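Local structure of putative glucoamylase (Bacteroides uniformis, 4GL3) at residues G71-T74 with R75-A79; E148-I151 with R152-N156; I379-G382 with P383-V386; K408-R412 with L413-S417. The protein is probably a carbohydrate-active hydrolase of the glucoamylase type, with an alpha-helical fold related to the six-hairpin glycosidases. All coordinates share one frame; numbering follows the deposited sequence.

Contact 1 of 4, residues G71-T74 with R75-A79; sequences GFVT and REQGA
The side chains of T74 and Q77 cross at about a right angle: T74 OG1 reaches forward to Q77 N, and Q77 OE1 returns to T74 N. OG1 of T74 stands between its own backbone N and carbonyl carbon (chi1 71°), which turns the hydroxyl over the opening turn of the helix, where it accepts from Q77 N at 3.0 Å. In return, Q77 OE1 receives T74 N at 2.8 Å; the bond is nearly straight, and the N-H meets a lone pair in the plane of the amide. The Q77 chain, extended beyond CG, passes close to the hydroxyl on its way, with CG 3.3 Å from T74 OG1. Its carbonyl oxygen also lies against V73, 3.5 Å from CB of that valine, whose own side chain packs on W31 and on F27 of helix 15-27. T74 O accepts from G78 N and so starts the regular helical bonding. R75 leaves the cap and forms a salt bridge through NE with E148 of helix 146-161. Upstream, G71 with its positive phi ends helix 54-69 in a Schellman motif. The reciprocal pair T74 and Q77 is a capping box, with T74 as N-cap of helix 75-90 at the end of a short interhelical turn.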
# COMPACT_ATOMS: atom_id res chain seq x y z
N GLY A 71 -20.85 3.43 4.76
CA GLY A 71 -21.70 4.28 5.57
C GLY A 71 -21.03 4.81 6.84
O GLY A 71 -21.70 5.31 7.72
N PHE A 72 -19.71 4.75 6.92
CA PHE A 72 -18.99 5.36 8.05
C PHE A 72 -19.07 6.88 7.99
O PHE A 72 -19.06 7.51 9.04
CB PHE A 72 -17.51 4.94 8.11
CG PHE A 72 -17.26 3.44 8.15
CD1 PHE A 72 -18.19 2.57 8.67
CD2 PHE A 72 -16.08 2.94 7.65
CE1 PHE A 72 -17.94 1.21 8.69
CE2 PHE A 72 -15.82 1.60 7.66
CZ PHE A 72 -16.76 0.73 8.19
N VAL A 73 -19.09 7.45 6.78
CA VAL A 73 -19.36 8.89 6.57
C VAL A 73 -20.34 9.03 5.39
O VAL A 73 -20.52 8.07 4.62
CB VAL A 73 -18.05 9.72 6.27
CG1 VAL A 73 -17.11 9.74 7.47
CG2 VAL A 73 -17.32 9.20 5.02
N THR A 74 -20.96 10.20 5.24
CA THR A 74 -21.80 10.43 4.07
C THR A 74 -20.93 10.76 2.84
O THR A 74 -19.72 11.11 2.93
CB THR A 74 -22.83 11.55 4.26
OG1 THR A 74 -22.15 12.80 4.27
CG2 THR A 74 -23.74 11.36 5.53
N ARG A 75 -21.53 10.62 1.67
CA ARG A 75 -20.85 10.94 0.45
C ARG A 75 -20.46 12.42 0.40
O ARG A 75 -19.43 12.76 -0.14
CB ARG A 75 -21.70 10.64 -0.77
CG ARG A 75 -20.82 10.53 -2.01
CD ARG A 75 -21.60 10.83 -3.24
NE ARG A 75 -20.79 10.88 -4.44
CZ ARG A 75 -20.45 9.83 -5.19
NH1 ARG A 75 -20.76 8.59 -4.87
NH2 ARG A 75 -19.77 10.06 -6.28
N GLU A 76 -21.32 13.29 0.90
CA GLU A 76 -21.03 14.71 0.95
C GLU A 76 -19.84 14.95 1.89
O GLU A 76 -18.96 15.72 1.55
CB GLU A 76 -22.26 15.52 1.40
CG GLU A 76 -23.46 15.45 0.44
CD GLU A 76 -24.07 14.03 0.30
OE1 GLU A 76 -24.21 13.27 1.31
OE2 GLU A 76 -24.41 13.64 -0.84
N GLN A 77 -19.79 14.26 3.03
CA GLN A 77 -18.65 14.41 3.94
C GLN A 77 -17.38 13.94 3.31
O GLN A 77 -16.33 14.59 3.45
CB GLN A 77 -18.83 13.69 5.26
CG GLN A 77 -19.90 14.26 6.17
CD GLN A 77 -20.16 13.33 7.35
OE1 GLN A 77 -20.37 12.13 7.21
NE2 GLN A 77 -20.09 13.88 8.53
N GLY A 78 -17.45 12.80 2.64
CA GLY A 78 -16.28 12.22 2.06
C GLY A 78 -15.72 13.06 0.91
O GLY A 78 -14.50 13.22 0.78
N ALA A 79 -16.62 13.59 0.10
CA ALA A 79 -16.25 14.48 -1.02
C ALA A 79 -15.61 15.76 -0.50
O ALA A 79 -14.62 16.26 -1.06
CB ALA A 79 -17.48 14.78 -1.87

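Contact 2 of 4, residues E148-I151 with R152-N156; sequences ENRI and RGIIN
R152 turns back along its helix to N149, and its NH2 donates to N149 OD1 at 2.8 Å. The bond is bent, 140° at the hydrogen, with OD1 out of the guanidinium plane; the two flat groups are turned 84° to each other. A bend at chi3 (-48°) folds the arginine over the preceding turn, so that E148 O and N149 CA come over one face of the guanidinium. On another face of the helix, R150 and I154 meet differently. The arginine chain, bent at chi2 and chi3, lays its guanidinium flat on the isoleucine: I154 CG1 sits over the centre of one face, 3.6 Å from R150 CZ. On the buried side I151 and I155 run side by side, CG2 of I151 touching CD1 of I155 at 3.7 Å. Backbone bonds such as I154 N to R150 O, 2.9 Å, set the members of these two pairs one turn apart.

In the next shell, D144 accepts from ND2 of N149, while the carbonyls of F141 and K143 take NH1 of R152. E148, already paired with R75, accepts from K143 N through its other oxygen. R152 is therefore gripped by three oxygens, none of them a carboxylate: its charge is probably offset by the dipoles of an amide and two main-chain carbonyls, tying helix 146-161 to the turn that leads into it.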
# COMPACT_ATOMS: atom_id res chain seq x y z
N GLU A 148 -17.44 17.66 -6.81
CA GLU A 148 -16.89 16.47 -7.46
C GLU A 148 -16.34 16.84 -8.83
O GLU A 148 -15.39 16.23 -9.28
CB GLU A 148 -17.91 15.32 -7.53
CG GLU A 148 -18.43 14.93 -6.16
CD GLU A 148 -19.12 13.57 -6.10
OE1 GLU A 148 -19.07 12.78 -7.09
OE2 GLU A 148 -19.68 13.27 -5.01
N ASN A 149 -16.89 17.86 -9.47
CA ASN A 149 -16.30 18.34 -10.71
C ASN A 149 -14.88 18.81 -10.44
O ASN A 149 -13.97 18.52 -11.22
CB ASN A 149 -17.13 19.46 -11.35
CG ASN A 149 -18.46 18.98 -11.90
OD1 ASN A 149 -18.66 17.77 -12.12
ND2 ASN A 149 -19.38 19.92 -12.12
N ARG A 150 -14.69 19.47 -9.30
CA ARG A 150 -13.41 20.07 -8.95
C ARG A 150 -12.41 19.00 -8.50
O ARG A 150 -11.25 19.07 -8.84
CB ARG A 150 -13.61 21.09 -7.86
CG ARG A 150 -12.37 21.90 -7.48
CD ARG A 150 -12.28 23.18 -8.31
NE ARG A 150 -11.34 23.07 -9.43
CZ ARG A 150 -10.07 23.47 -9.41
NH1 ARG A 150 -9.54 24.03 -8.31
NH2 ARG A 150 -9.30 23.31 -10.49
N ILE A 151 -12.87 18.02 -7.72
CA ILE A 151 -12.07 16.85 -7.40
C ILE A 151 -11.48 16.21 -8.65
O ILE A 151 -10.28 15.96 -8.73
CB ILE A 151 -12.86 15.78 -6.61
CG1 ILE A 151 -13.16 16.22 -5.16
CG2 ILE A 151 -12.06 14.49 -6.56
CD1 ILE A 151 -14.24 15.44 -4.43
N ARG A 152 -12.32 15.90 -9.62
CA ARG A 152 -11.85 15.24 -10.86
C ARG A 152 -10.87 16.10 -11.64
O ARG A 152 -9.87 15.59 -12.16
CB ARG A 152 -13.05 14.85 -11.77
CG ARG A 152 -13.89 13.69 -11.22
CD ARG A 152 -14.83 13.11 -12.26
NE ARG A 152 -15.60 14.14 -12.99
CZ ARG A 152 -16.69 14.75 -12.53
NH1 ARG A 152 -17.18 14.46 -11.33
NH2 ARG A 152 -17.30 15.66 -13.29
N GLY A 153 -11.18 17.40 -11.77
CA GLY A 153 -10.32 18.36 -12.49
C GLY A 153 -8.94 18.48 -11.87
O GLY A 153 -7.91 18.45 -12.59
N ILE A 154 -8.91 18.58 -10.54
CA ILE A 154 -7.66 18.71 -9.85
C ILE A 154 -6.87 17.44 -10.01
O ILE A 154 -5.69 17.48 -10.31
CB ILE A 154 -7.79 19.07 -8.34
CG1 ILE A 154 -8.30 20.53 -8.17
CG2 ILE A 154 -6.44 18.86 -7.62
CD1 ILE A 154 -8.69 20.93 -6.73
N ILE A 155 -7.52 16.28 -9.82
CA ILE A 155 -6.79 15.00 -9.90
C ILE A 155 -6.24 14.82 -11.33
O ILE A 155 -5.13 14.41 -11.50
CB ILE A 155 -7.67 13.78 -9.50
CG1 ILE A 155 -7.90 13.77 -7.98
CG2 ILE A 155 -7.03 12.48 -9.98
CD1 ILE A 155 -8.91 12.76 -7.47
N ASN A 156 -7.04 15.15 -12.34
CA ASN A 156 -6.58 14.92 -13.70
C ASN A 156 -5.34 15.78 -14.00
O ASN A 156 -4.43 15.32 -14.64
CB ASN A 156 -7.65 15.21 -14.74
CG ASN A 156 -7.28 14.63 -16.11
OD1 ASN A 156 -7.06 13.41 -16.28
ND2 ASN A 156 -7.18 15.49 -17.06

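Contact 3 of 4, residues I379-G382 with P383-V386; sequences IDQG and PIIV
Q381 has CG anti to its carbonyl carbon (chi1 -65°) and then bends at chi2 (-51°), a course that brings its amide oxygen alongside I384, with OE1 3.6 Å from I384 CD1. The two side chains point the same way. I384 runs out with CG1 anti to its own carbonyl carbon, and this sets the branch beside the turn before it: CG1 is 3.5 Å from D380 O. That carbonyl does not depend on the helix for a partner, since T327 OG1 hydrogen-bonds to it.

P383 accounts for the disturbed backbone. Its nitrogen carries no hydrogen, and its ring fills the place where a donor to I379 O would lie, with CD 3.2 Å from I379 O. The bonding thins out on the following turn as well. Q381 O takes two weak bonds, from I384 N at 3.2 Å and from I385 N at 3.4 Å, before a regular bond returns with V386 N to G382 O at 3.1 Å, the donor lying in the carbonyl plane. G382, just before the proline, has no side chain to crowd P383 N.

Around this turn P383 packs on F59 and S331, I385 on A63, V66 and T26, and V386 on M62, while NE2 of Q381 is held weakly by the carbonyls of Y359 and F361. Helix 378-393 is thus enclosed by helices 15-27, 54-69 and 326-331 near the centre of the molecule, and the contact is a proline kink in a buried helix of a domain whose regular structure is mainly helical, consistent with the six-hairpin clan.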
# COMPACT_ATOMS: atom_id res chain seq x y z
N ILE A 379 0.85 3.16 6.99
CA ILE A 379 1.10 2.20 5.90
C ILE A 379 0.72 0.75 6.28
O ILE A 379 0.61 -0.07 5.41
CB ILE A 379 2.57 2.26 5.36
CG1 ILE A 379 3.57 1.90 6.46
CG2 ILE A 379 2.84 3.64 4.68
CD1 ILE A 379 5.07 2.05 6.08
N ASP A 380 0.53 0.46 7.56
CA ASP A 380 0.03 -0.85 8.03
C ASP A 380 -1.52 -0.85 8.19
O ASP A 380 -2.19 -1.85 7.86
CB ASP A 380 0.74 -1.21 9.33
CG ASP A 380 2.30 -1.45 9.13
OD1 ASP A 380 2.75 -1.72 8.00
OD2 ASP A 380 3.07 -1.44 10.13
N GLN A 381 -2.10 0.28 8.60
CA GLN A 381 -3.54 0.41 8.78
C GLN A 381 -4.32 0.53 7.46
O GLN A 381 -5.41 -0.03 7.31
CB GLN A 381 -3.88 1.60 9.70
CG GLN A 381 -3.40 1.46 11.15
CD GLN A 381 -3.79 0.14 11.83
OE1 GLN A 381 -3.15 -0.91 11.64
NE2 GLN A 381 -4.71 0.23 12.72
N GLY A 382 -3.77 1.25 6.48
CA GLY A 382 -4.47 1.47 5.25
C GLY A 382 -4.87 0.19 4.54
O GLY A 382 -6.04 0.05 4.13
N PRO A 383 -3.91 -0.73 4.35
CA PRO A 383 -4.22 -1.97 3.62
C PRO A 383 -5.24 -2.86 4.32
O PRO A 383 -5.95 -3.61 3.65
CB PRO A 383 -2.85 -2.67 3.46
CG PRO A 383 -1.83 -1.54 3.56
CD PRO A 383 -2.44 -0.56 4.56
N ILE A 384 -5.33 -2.78 5.64
CA ILE A 384 -6.31 -3.56 6.36
C ILE A 384 -7.70 -3.13 5.92
O ILE A 384 -8.51 -4.00 5.59
CB ILE A 384 -6.16 -3.44 7.89
CG1 ILE A 384 -4.83 -4.06 8.34
CG2 ILE A 384 -7.34 -4.10 8.61
CD1 ILE A 384 -4.47 -3.73 9.81
N ILE A 385 -7.96 -1.83 5.87
CA ILE A 385 -9.30 -1.33 5.51
C ILE A 385 -9.58 -1.70 4.06
O ILE A 385 -10.63 -2.24 3.72
CB ILE A 385 -9.45 0.22 5.62
CG1 ILE A 385 -9.20 0.72 7.02
CG2 ILE A 385 -10.87 0.67 5.20
CD1 ILE A 385 -8.94 2.22 7.10
N VAL A 386 -8.63 -1.38 3.18
CA VAL A 386 -8.87 -1.45 1.75
C VAL A 386 -8.89 -2.87 1.20
O VAL A 386 -9.68 -3.17 0.34
CB VAL A 386 -7.83 -0.56 0.96
CG1 VAL A 386 -7.97 -0.79 -0.54
CG2 VAL A 386 -8.04 0.90 1.30

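Contact 4 of 4, residues K408-R412 with L413-S417; sequences KGLRR and LGFTS
A Schellman motif closes helix 404-412, and the residue just past it folds back on the last turn. G414 leaves the helix with positive phi (89°), a conformation that glycine takes up easily. The reversal carries F415 N round to L410 O, a bond of 3.0 Å, while G414 N reaches R411 O at 3.0 Å from well above the carbonyl plane. L413 N still bonds to G409 O in helical fashion, 3.1 Å, and weakly to L410 O.

The side chains of L410 and F415 follow this reversal and meet obliquely. L410 CD2 lies over one face of the F415 ring, 3.9 Å from its centroid and displaced toward the rim, a CH-pi contact. The same ring has L410 O at its edge, in plane, 3.4 Å from F415 CD1. One leucine therefore meets the phenyl group twice, by its methyl over the face and by its carbonyl at the edge.

The apolar side of the turn is covered by two helices: I201 of helix 197-205 touches L410, L413 and F415, and Y216 of helix 213-220 packs on L413 and F415. R412 leads away to the carbonyls of A204 and I211. Beyond the turn T416 forms backbone bonds with K265, while M401 of helix 395-401 lies against L410 and S417.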
# COMPACT_ATOMS: atom_id res chain seq x y z
N LYS A 408 -4.57 1.51 -20.76
CA LYS A 408 -3.60 1.71 -21.84
C LYS A 408 -2.22 1.28 -21.41
O LYS A 408 -1.53 0.62 -22.16
CB LYS A 408 -3.53 3.16 -22.37
CG LYS A 408 -4.73 3.52 -23.21
CD LYS A 408 -4.84 5.02 -23.51
CE LYS A 408 -6.20 5.36 -24.13
NZ LYS A 408 -6.22 6.76 -24.65
N GLY A 409 -1.80 1.69 -20.21
CA GLY A 409 -0.52 1.30 -19.67
C GLY A 409 -0.31 -0.22 -19.57
O GLY A 409 0.75 -0.75 -19.98
N LEU A 410 -1.30 -0.91 -19.04
CA LEU A 410 -1.21 -2.36 -18.89
C LEU A 410 -1.07 -3.01 -20.25
O LEU A 410 -0.28 -3.93 -20.40
CB LEU A 410 -2.42 -2.91 -18.15
CG LEU A 410 -2.53 -2.60 -16.66
CD1 LEU A 410 -3.92 -3.02 -16.13
CD2 LEU A 410 -1.43 -3.30 -15.88
N ARG A 411 -1.83 -2.55 -21.25
CA ARG A 411 -1.69 -3.10 -22.59
C ARG A 411 -0.30 -2.86 -23.17
O ARG A 411 0.28 -3.76 -23.75
CB ARG A 411 -2.73 -2.53 -23.57
CG ARG A 411 -4.08 -3.16 -23.43
CD ARG A 411 -4.87 -3.04 -24.72
NE ARG A 411 -6.29 -3.05 -24.42
CZ ARG A 411 -7.03 -4.15 -24.38
NH1 ARG A 411 -6.48 -5.34 -24.63
NH2 ARG A 411 -8.31 -4.05 -24.08
N ARG A 412 0.24 -1.64 -23.01
CA ARG A 412 1.59 -1.33 -23.51
C ARG A 412 2.62 -2.31 -22.95
O ARG A 412 3.52 -2.71 -23.66
CB ARG A 412 2.03 0.11 -23.13
CG ARG A 412 1.32 1.18 -23.90
CD ARG A 412 1.88 2.55 -23.58
NE ARG A 412 3.22 2.70 -24.14
CZ ARG A 412 4.29 3.13 -23.48
NH1 ARG A 412 4.22 3.50 -22.22
NH2 ARG A 412 5.45 3.18 -24.09
N LEU A 413 2.47 -2.70 -21.68
CA LEU A 413 3.41 -3.57 -21.03
C LEU A 413 3.14 -5.05 -21.29
O LEU A 413 3.86 -5.87 -20.80
CB LEU A 413 3.49 -3.29 -19.53
CG LEU A 413 4.02 -1.92 -19.15
CD1 LEU A 413 4.09 -1.78 -17.64
CD2 LEU A 413 5.35 -1.63 -19.85
N GLY A 414 2.12 -5.38 -22.09
CA GLY A 414 1.87 -6.74 -22.48
C GLY A 414 0.96 -7.50 -21.54
O GLY A 414 0.89 -8.71 -21.61
N PHE A 415 0.24 -6.83 -20.66
CA PHE A 415 -0.62 -7.57 -19.71
C PHE A 415 -1.91 -8.05 -20.37
O PHE A 415 -2.38 -7.42 -21.30
CB PHE A 415 -1.06 -6.72 -18.55
CG PHE A 415 -0.01 -6.52 -17.51
CD1 PHE A 415 0.98 -5.57 -17.69
CD2 PHE A 415 -0.01 -7.29 -16.37
CE1 PHE A 415 1.93 -5.36 -16.71
CE2 PHE A 415 0.94 -7.11 -15.41
CZ PHE A 415 1.92 -6.13 -15.57
N THR A 416 -2.44 -9.18 -19.88
CA THR A 416 -3.84 -9.58 -20.11
C THR A 416 -4.55 -9.56 -18.73
O THR A 416 -3.91 -9.69 -17.66
CB THR A 416 -3.95 -10.98 -20.73
OG1 THR A 416 -3.24 -11.88 -19.89
CG2 THR A 416 -3.36 -11.05 -22.18
N SER A 417 -5.86 -9.33 -18.76
CA SER A 417 -6.67 -9.21 -17.52
C SER A 417 -8.15 -9.32 -17.94
O SER A 417 -8.50 -8.95 -19.06
CB SER A 417 -6.41 -7.85 -16.85
OG SER A 417 -7.33 -7.57 -15.79

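Contacts 1 and 2 adjoin: the R75-E148 salt bridge joins helix 75-90 to helix 146-161, and I151 CD1 packs on A79 O. Both lie in the outer part of the fold, as does contact 4, whereas contact 3 is buried, its centre about 7 Å from that of the chain. Contact 1 holds one helix end and the start of the next helix, and contact 4 a helix end of the same Schellman type; contacts 2 and 3 lie within helices. Contact 1 is mainly polar, contact 2 mixes a polar arginine-asparagine side with a buried isoleucine side, contact 3 is mainly apolar, and contact 4 sets an apolar face beside an arginine bound to neighbouring carbonyls.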